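Local coordinates for hydroquinone dioxygenase large subunit (Pseudomonas sp., PDB 4ZXA), which forms part of a two-subunit, iron(II)-dependent hydroquinone 1,2-dioxygenase of cupin type, which probably opens the aromatic ring of hydroquinone, at residues E[62-67]-E[152-157]; E[132-137]-E[158-163]. All blocks are in the same frame, centred on the assembly; numbering follows the deposited sequence.

Contact 1. Residues E[62-67]-E[152-157]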
ATOM      1  N   PRO E  62      -3.558   6.327   2.526  1.00 23.59           N
ATOM      2  CA  PRO E  62      -2.563   6.565   3.589  1.00 24.43           C
ATOM      3  C   PRO E  62      -1.726   7.806   3.261  1.00 27.36           C
ATOM      4  O   PRO E  62      -1.279   7.946   2.122  1.00 22.14           O
ATOM      5  CB  PRO E  62      -1.676   5.321   3.528  1.00 20.69           C
ATOM      6  CG  PRO E  62      -2.582   4.253   2.952  1.00 22.74           C
ATOM      7  CD  PRO E  62      -3.473   4.967   1.968  1.00 22.97           C
ATOM      8  N   ALA E  63      -1.513   8.671   4.251  1.00 26.32           N
ATOM      9  CA  ALA E  63      -0.972  10.008   4.032  1.00 20.27           C
ATOM     10  C   ALA E  63       0.415  10.010   3.418  1.00 23.01           C
ATOM     11  O   ALA E  63       0.740  10.894   2.619  1.00 23.83           O
ATOM     12  CB  ALA E  63      -0.972  10.802   5.341  1.00 20.40           C
ATOM     13  N   ASP E  64       1.248   9.048   3.799  1.00 19.62           N
ATOM     14  CA  ASP E  64       2.571   8.992   3.192  1.00 25.02           C
ATOM     15  C   ASP E  64       2.477   8.624   1.706  1.00 23.47           C
ATOM     16  O   ASP E  64       3.077   9.286   0.872  1.00 28.68           O
ATOM     17  CB  ASP E  64       3.543   8.083   3.956  1.00 22.75           C
ATOM     18  CG  ASP E  64       3.037   6.656   4.100  1.00 31.66           C
ATOM     19  OD1 ASP E  64       1.837   6.405   3.843  1.00 23.57           O
ATOM     20  OD2 ASP E  64       3.856   5.783   4.492  1.00 38.80           O
ATOM     21  N   ILE E  65       1.699   7.598   1.377  1.00 21.30           N
ATOM     22  CA  ILE E  65       1.483   7.216  -0.018  1.00 22.52           C
ATOM     23  C   ILE E  65       0.957   8.403  -0.828  1.00 25.37           C
ATOM     24  O   ILE E  65       1.489   8.720  -1.907  1.00 20.12           O
ATOM     25  CB  ILE E  65       0.558   5.974  -0.121  1.00 23.41           C
ATOM     26  CG1 ILE E  65       1.261   4.772   0.522  1.00 22.64           C
ATOM     27  CG2 ILE E  65       0.185   5.666  -1.549  1.00 13.43           C
ATOM     28  CD1 ILE E  65       0.454   3.506   0.486  1.00 20.02           C
ATOM     29  N   PHE E  66      -0.051   9.079  -0.277  1.00 21.72           N
ATOM     30  CA  PHE E  66      -0.650  10.237  -0.931  1.00 19.04           C
ATOM     31  C   PHE E  66       0.350  11.348  -1.194  1.00 23.73           C
ATOM     32  O   PHE E  66       0.406  11.879  -2.303  1.00 21.05           O
ATOM     33  CB  PHE E  66      -1.798  10.810  -0.106  1.00 23.53           C
ATOM     34  CG  PHE E  66      -2.561  11.886  -0.812  1.00 17.70           C
ATOM     35  CD1 PHE E  66      -2.216  13.219  -0.656  1.00 19.69           C
ATOM     36  CD2 PHE E  66      -3.627  11.563  -1.638  1.00 17.53           C
ATOM     37  CE1 PHE E  66      -2.926  14.227  -1.316  1.00 21.19           C
ATOM     38  CE2 PHE E  66      -4.351  12.565  -2.302  1.00 19.71           C
ATOM     39  CZ  PHE E  66      -4.001  13.895  -2.136  1.00 20.00           C
ATOM     40  N   LEU E  67       1.121  11.711  -0.173  1.00 22.69           N
ATOM     41  CA  LEU E  67       2.094  12.794  -0.311  1.00 22.78           C
ATOM     42  C   LEU E  67       3.211  12.481  -1.302  1.00 22.39           C
ATOM     43  O   LEU E  67       3.580  13.348  -2.094  1.00 21.63           O
ATOM     44  CB  LEU E  67       2.686  13.200   1.040  1.00 23.37           C
ATOM     45  CG  LEU E  67       1.647  13.848   1.952  1.00 28.62           C
ATOM     46  CD1 LEU E  67       2.164  13.898   3.370  1.00 22.26           C
ATOM     47  CD2 LEU E  67       1.272  15.243   1.428  1.00 23.81           C
ATOM     48  N   SER E 152       8.006  10.051   9.706  1.00 32.34           N
ATOM     49  CA  SER E 152       6.614   9.697   9.487  1.00 24.62           C
ATOM     50  C   SER E 152       5.796  10.849   8.903  1.00 28.55           C
ATOM     51  O   SER E 152       6.014  12.011   9.248  1.00 26.24           O
ATOM     52  CB  SER E 152       5.986   9.248  10.811  1.00 27.24           C
ATOM     53  OG  SER E 152       4.626   8.868  10.650  1.00 27.71           O
ATOM     54  N   ALA E 153       4.839  10.527   8.031  1.00 23.00           N
ATOM     55  CA  ALA E 153       3.879  11.533   7.585  1.00 26.17           C
ATOM     56  C   ALA E 153       2.647  11.523   8.480  1.00 25.26           C
ATOM     57  O   ALA E 153       1.701  12.290   8.254  1.00 22.95           O
ATOM     58  CB  ALA E 153       3.474  11.291   6.145  1.00 25.68           C
ATOM     59  N   PHE E 154       2.660  10.646   9.484  1.00 22.02           N
ATOM     60  CA  PHE E 154       1.469  10.414  10.294  1.00 30.15           C
ATOM     61  C   PHE E 154       1.366  11.355  11.500  1.00 35.62           C
ATOM     62  O   PHE E 154       2.372  11.850  12.013  1.00 32.71           O
ATOM     63  CB  PHE E 154       1.404   8.956  10.749  1.00 27.42           C
ATOM     64  CG  PHE E 154       1.211   7.978   9.626  1.00 28.15           C
ATOM     65  CD1 PHE E 154       0.356   8.265   8.567  1.00 27.76           C
ATOM     66  CD2 PHE E 154       1.884   6.767   9.628  1.00 24.09           C
ATOM     67  CE1 PHE E 154       0.170   7.346   7.529  1.00 26.39           C
ATOM     68  CE2 PHE E 154       1.712   5.851   8.592  1.00 25.91           C
ATOM     69  CZ  PHE E 154       0.847   6.140   7.544  1.00 25.34           C
ATOM     70  N   GLY E 155       0.134  11.611  11.925  1.00 34.41           N
ATOM     71  CA  GLY E 155      -0.124  12.359  13.141  1.00 33.44           C
ATOM     72  C   GLY E 155      -0.776  13.694  12.845  1.00 38.82           C
ATOM     73  O   GLY E 155      -1.284  13.925  11.747  1.00 36.64           O
ATOM     74  N   ARG E 156      -0.752  14.586  13.822  1.00 30.98           N
ATOM     75  CA  ARG E 156      -1.359  15.887  13.645  1.00 30.41           C
ATOM     76  C   ARG E 156      -0.372  16.882  13.029  1.00 33.95           C
ATOM     77  O   ARG E 156       0.842  16.646  13.009  1.00 28.39           O
ATOM     78  CB  ARG E 156      -1.938  16.363  14.979  1.00 31.31           C
ATOM     79  CG  ARG E 156      -3.005  15.408  15.472  1.00 33.77           C
ATOM     80  CD  ARG E 156      -3.595  15.793  16.813  1.00 40.44           C
ATOM     81  NE  ARG E 156      -4.698  14.904  17.176  1.00 37.18           N
ATOM     82  CZ  ARG E 156      -5.205  14.808  18.402  1.00 44.83           C
ATOM     83  NH1 ARG E 156      -4.705  15.547  19.388  1.00 44.55           N
ATOM     84  NH2 ARG E 156      -6.207  13.970  18.639  1.00 29.52           N
ATOM     85  N   LYS E 157      -0.898  17.973  12.483  1.00 30.71           N
ATOM     86  CA  LYS E 157      -0.037  18.957  11.846  1.00 32.82           C
ATOM     87  C   LYS E 157       1.132  19.286  12.751  1.00 30.77           C
ATOM     88  O   LYS E 157       0.979  19.413  13.965  1.00 31.01           O
ATOM     89  CB  LYS E 157      -0.811  20.223  11.506  1.00 35.13           C
ATOM     90  CG  LYS E 157       0.084  21.355  11.028  1.00 32.62           C
ATOM     91  CD  LYS E 157       0.712  21.070   9.679  1.00 29.52           C
ATOM     92  CE  LYS E 157       1.502  22.282   9.230  1.00 32.48           C
ATOM     93  NZ  LYS E 157       1.691  22.363   7.775  1.00 30.27           N
TER
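Ala-63 and Asp-64, in the first turn of helix 63-75, receive Ala-153 and Phe-154 from a loop that carries an ST turn: Ser-152 OG accepts from Phe-154 N at 2.9 Å. The junction belongs to the N-terminal region of the large subunit and is made by van der Waals contact. On the apolar side, Ala-153 CB packs on Asp-64 CA at 3.8 Å and also meets Leu-67 CD1, one helical turn on, at 4.0 Å. Phe-154 meets the helix start with CE1 and CZ. With CG beside its own backbone N (chi1 -66°), the ring reaches back to Ala-63 N, which lies at the ring's edge, 3.9 Å from CE1. The same ring also meets Tyr-44 edge-to-face and touches Phe-250 of the second subunit, a copy of this protein, so the contact borders a subunit interface. Among the polar groups, Ala-153 O accepts from Arg-41 NH2, outside both segments. The Asp-64 carboxylate is turned 54° from the Phe-154 ring, and its OD1 lies 3.8 Å from Phe-154 CZ. Ile-65 N donates a hydrogen bond to that same Asp-64 OD1 (2.7 Å) from above the carboxylate plane.

Contact 2. Residues E[132-137]-E[158-163]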
ATOM      1  N   ILE E 132      -1.452  21.999  -0.892  1.00 26.21           N
ATOM      2  CA  ILE E 132      -1.725  20.783  -0.132  1.00 25.34           C
ATOM      3  C   ILE E 132      -0.429  20.184   0.442  1.00 27.97           C
ATOM      4  O   ILE E 132      -0.357  19.878   1.635  1.00 27.69           O
ATOM      5  CB  ILE E 132      -2.517  19.743  -0.959  1.00 28.68           C
ATOM      6  CG1 ILE E 132      -3.930  20.258  -1.249  1.00 23.45           C
ATOM      7  CG2 ILE E 132      -2.594  18.405  -0.220  1.00 25.58           C
ATOM      8  CD1 ILE E 132      -4.657  19.472  -2.298  1.00 24.22           C
ATOM      9  N   LEU E 133       0.597  20.038  -0.394  1.00 26.45           N
ATOM     10  CA  LEU E 133       1.886  19.538   0.085  1.00 28.36           C
ATOM     11  C   LEU E 133       2.384  20.391   1.246  1.00 29.64           C
ATOM     12  O   LEU E 133       2.789  19.872   2.285  1.00 28.58           O
ATOM     13  CB  LEU E 133       2.938  19.513  -1.032  1.00 21.04           C
ATOM     14  CG  LEU E 133       2.774  18.515  -2.174  1.00 24.97           C
ATOM     15  CD1 LEU E 133       3.721  18.876  -3.329  1.00 27.60           C
ATOM     16  CD2 LEU E 133       3.023  17.093  -1.677  1.00 23.98           C
ATOM     17  N   ARG E 134       2.351  21.704   1.060  1.00 31.50           N
ATOM     18  CA  ARG E 134       2.819  22.625   2.083  1.00 29.74           C
ATOM     19  C   ARG E 134       2.119  22.339   3.397  1.00 27.47           C
ATOM     20  O   ARG E 134       2.761  22.177   4.432  1.00 30.38           O
ATOM     21  CB  ARG E 134       2.577  24.076   1.652  1.00 33.62           C
ATOM     22  CG  ARG E 134       3.315  25.115   2.489  1.00 41.68           C
ATOM     23  CD  ARG E 134       3.095  26.535   1.950  1.00 57.96           C
ATOM     24  NE  ARG E 134       3.885  27.524   2.688  1.00 64.63           N
ATOM     25  CZ  ARG E 134       4.912  28.207   2.181  1.00 61.14           C
ATOM     26  NH1 ARG E 134       5.288  28.038   0.912  1.00 48.36           N
ATOM     27  NH2 ARG E 134       5.564  29.073   2.945  1.00 61.11           N
ATOM     28  N   ASP E 135       0.795  22.250   3.351  1.00 31.70           N
ATOM     29  CA  ASP E 135       0.027  22.091   4.573  1.00 24.07           C
ATOM     30  C   ASP E 135       0.119  20.683   5.196  1.00 28.93           C
ATOM     31  O   ASP E 135       0.212  20.553   6.413  1.00 26.66           O
ATOM     32  CB  ASP E 135      -1.426  22.509   4.349  1.00 27.70           C
ATOM     33  CG  ASP E 135      -2.219  22.569   5.651  1.00 33.01           C
ATOM     34  OD1 ASP E 135      -1.972  23.496   6.454  1.00 30.99           O
ATOM     35  OD2 ASP E 135      -3.081  21.688   5.875  1.00 27.90           O
ATOM     36  N   TRP E 136       0.111  19.634   4.374  1.00 27.25           N
ATOM     37  CA  TRP E 136       0.039  18.270   4.901  1.00 27.93           C
ATOM     38  C   TRP E 136       1.403  17.618   5.165  1.00 31.87           C
ATOM     39  O   TRP E 136       1.482  16.523   5.751  1.00 27.17           O
ATOM     40  CB  TRP E 136      -0.796  17.376   3.979  1.00 30.43           C
ATOM     41  CG  TRP E 136      -2.215  17.830   3.831  1.00 31.97           C
ATOM     42  CD1 TRP E 136      -2.797  18.910   4.425  1.00 24.05           C
ATOM     43  CD2 TRP E 136      -3.235  17.210   3.039  1.00 29.43           C
ATOM     44  NE1 TRP E 136      -4.110  19.001   4.053  1.00 25.89           N
ATOM     45  CE2 TRP E 136      -4.405  17.970   3.199  1.00 27.55           C
ATOM     46  CE3 TRP E 136      -3.266  16.081   2.214  1.00 23.97           C
ATOM     47  CZ2 TRP E 136      -5.599  17.645   2.562  1.00 24.80           C
ATOM     48  CZ3 TRP E 136      -4.454  15.760   1.581  1.00 25.81           C
ATOM     49  CH2 TRP E 136      -5.602  16.536   1.759  1.00 23.98           C
ATOM     50  N   THR E 137       2.469  18.287   4.742  1.00 21.51           N
ATOM     51  CA  THR E 137       3.798  17.761   4.989  1.00 26.39           C
ATOM     52  C   THR E 137       4.435  18.373   6.232  1.00 27.82           C
ATOM     53  O   THR E 137       4.826  19.533   6.238  1.00 31.78           O
ATOM     54  CB  THR E 137       4.725  17.968   3.791  1.00 25.49           C
ATOM     55  OG1 THR E 137       4.092  17.467   2.605  1.00 22.20           O
ATOM     56  CG2 THR E 137       6.042  17.239   4.023  1.00 28.03           C
ATOM     57  N   ASN E 158       2.315  19.414  12.170  1.00 31.55           N
ATOM     58  CA  ASN E 158       3.493  19.566  12.998  1.00 28.17           C
ATOM     59  C   ASN E 158       4.687  20.164  12.258  1.00 36.58           C
ATOM     60  O   ASN E 158       5.658  19.466  11.925  1.00 33.72           O
ATOM     61  CB  ASN E 158       3.861  18.229  13.630  1.00 31.48           C
ATOM     62  CG  ASN E 158       4.955  18.371  14.660  1.00 41.14           C
ATOM     63  OD1 ASN E 158       5.756  19.304  14.592  1.00 36.20           O
ATOM     64  ND2 ASN E 158       4.984  17.467  15.636  1.00 38.69           N
ATOM     65  N   GLY E 159       4.611  21.468  12.018  1.00 32.84           N
ATOM     66  CA  GLY E 159       5.645  22.160  11.281  1.00 30.18           C
ATOM     67  C   GLY E 159       5.491  22.024   9.778  1.00 35.13           C
ATOM     68  O   GLY E 159       4.492  21.516   9.264  1.00 29.22           O
ATOM     69  N   GLU E 160       6.502  22.500   9.070  1.00 33.59           N
ATOM     70  CA  GLU E 160       6.499  22.470   7.626  1.00 35.54           C
ATOM     71  C   GLU E 160       7.811  21.846   7.196  1.00 33.84           C
ATOM     72  O   GLU E 160       8.719  21.669   8.014  1.00 37.84           O
ATOM     73  CB  GLU E 160       6.374  23.892   7.060  1.00 35.72           C
ATOM     74  CG  GLU E 160       4.954  24.432   7.012  1.00 34.44           C
ATOM     75  CD  GLU E 160       4.880  25.878   6.523  1.00 43.91           C
ATOM     76  OE1 GLU E 160       5.937  26.538   6.412  1.00 45.00           O
ATOM     77  OE2 GLU E 160       3.759  26.361   6.255  1.00 44.88           O
ATOM     78  N   ASN E 161       7.909  21.500   5.918  1.00 31.63           N
ATOM     79  CA  ASN E 161       9.175  21.039   5.353  1.00 34.40           C
ATOM     80  C   ASN E 161       9.380  21.650   3.973  1.00 33.61           C
ATOM     81  O   ASN E 161       9.536  20.933   2.989  1.00 31.21           O
ATOM     82  CB  ASN E 161       9.205  19.517   5.265  1.00 30.29           C
ATOM     83  CG  ASN E 161      10.609  18.961   5.333  1.00 35.01           C
ATOM     84  OD1 ASN E 161      10.813  17.748   5.320  1.00 32.88           O
ATOM     85  ND2 ASN E 161      11.589  19.849   5.425  1.00 39.06           N
ATOM     86  N   LEU E 162       9.353  22.983   3.919  1.00 37.64           N
ATOM     87  CA  LEU E 162       9.469  23.731   2.669  1.00 40.14           C
ATOM     88  C   LEU E 162      10.710  23.338   1.880  1.00 41.98           C
ATOM     89  O   LEU E 162      10.682  23.282   0.645  1.00 35.09           O
ATOM     90  CB  LEU E 162       9.523  25.229   2.952  1.00 43.06           C
ATOM     91  CG  LEU E 162       8.395  25.795   3.814  1.00 47.59           C
ATOM     92  CD1 LEU E 162       8.537  27.307   4.014  1.00 41.91           C
ATOM     93  CD2 LEU E 162       7.077  25.466   3.166  1.00 43.46           C
ATOM     94  N   GLU E 163      11.798  23.076   2.601  1.00 36.96           N
ATOM     95  CA  GLU E 163      13.058  22.753   1.955  1.00 40.77           C
ATOM     96  C   GLU E 163      12.967  21.463   1.151  1.00 40.00           C
ATOM     97  O   GLU E 163      13.683  21.295   0.163  1.00 48.24           O
ATOM     98  CB  GLU E 163      14.210  22.694   2.966  1.00 44.97           C
ATOM     99  CG  GLU E 163      14.501  24.035   3.667  1.00 48.14           C
ATOM    100  CD  GLU E 163      14.680  25.204   2.688  1.00 62.19           C
ATOM    101  OE1 GLU E 163      13.735  26.026   2.553  1.00 53.97           O
ATOM    102  OE2 GLU E 163      15.767  25.304   2.059  1.00 61.94           O
TER
HETATM  103  O   HOH W   1       5.295  21.670   4.440  1.00 32.87           O
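Arg-134 meets Leu-162 and Glu-160 at the surface, where the last turn of helix 122-136 faces the chain leading into helix 162-165. Leu-162 CD2 sits over the centre of one guanidinium face, 3.6 Å from Arg-134 CZ, while its other methyl, CD1, reaches NH2. The arginine is extended from CG to NE, and its CG also meets Leu-162 CD2. Glu-160 OE2 makes a long salt bridge to Arg-134 NE at 3.8 Å; the carboxylate stands almost perpendicular to the guanidinium, at 89°, with OE2 placed obliquely to it.

Deeper in, a water joins the two backbones. It donates to Arg-134 O at 2.6 Å and to Thr-137 O at 2.8 Å, and accepts from Asn-161 N at 3.0 Å, linking two carbonyls of the helix end to the incoming chain. Next to it, Thr-137 CG2 touches Asn-161 CB at 4.1 Å.

Thr-137, the first residue to leave helical geometry, is itself held by Leu-133 O. Its N and its OG1, the latter at 2.8 Å, reach that oxygen from opposite faces of the carbonyl plane. With OG1 committed to the helix, CG2 lies anti to the backbone N (OG1 chi1 -52°) and is turned to Asn-161. A glycine in place of Thr-137 would probably leave the helix end freer to turn, with Leu-133 O deprived of its hydroxyl partner and Asn-161 CB of its methyl neighbour.

Further out, Leu-133 and Arg-134 touch Ile-165 of helix 162-165, Thr-137 rests on Leu-67 of helix 63-75, and Trp-136 touches both Leu-67 and Leu-39 of strand 37-41.

Overall arrangement
Both contacts lie in the N-terminal region of the large subunit, their centres about 11 Å apart, and their segments alternate along the chain. Residues 152-157 run directly into 158-163, so one continuous run of chain, a loop ending in the start of helix 162-165, meets first helix 63-75 and then the end of helix 122-136. Contact 1 is largely buried and mainly apolar, next to the second subunit; contact 2 is a surface contact of a charged pair and a bridging water, untouched by other chains of the assembly. They also meet directly: Lys-157 NZ, 2.7 Å from Asp-135 O and probably hydrogen-bonded, ties the loop to helix 122-136, while Leu-67 CD1 packing against Trp-136 O joins the two helices.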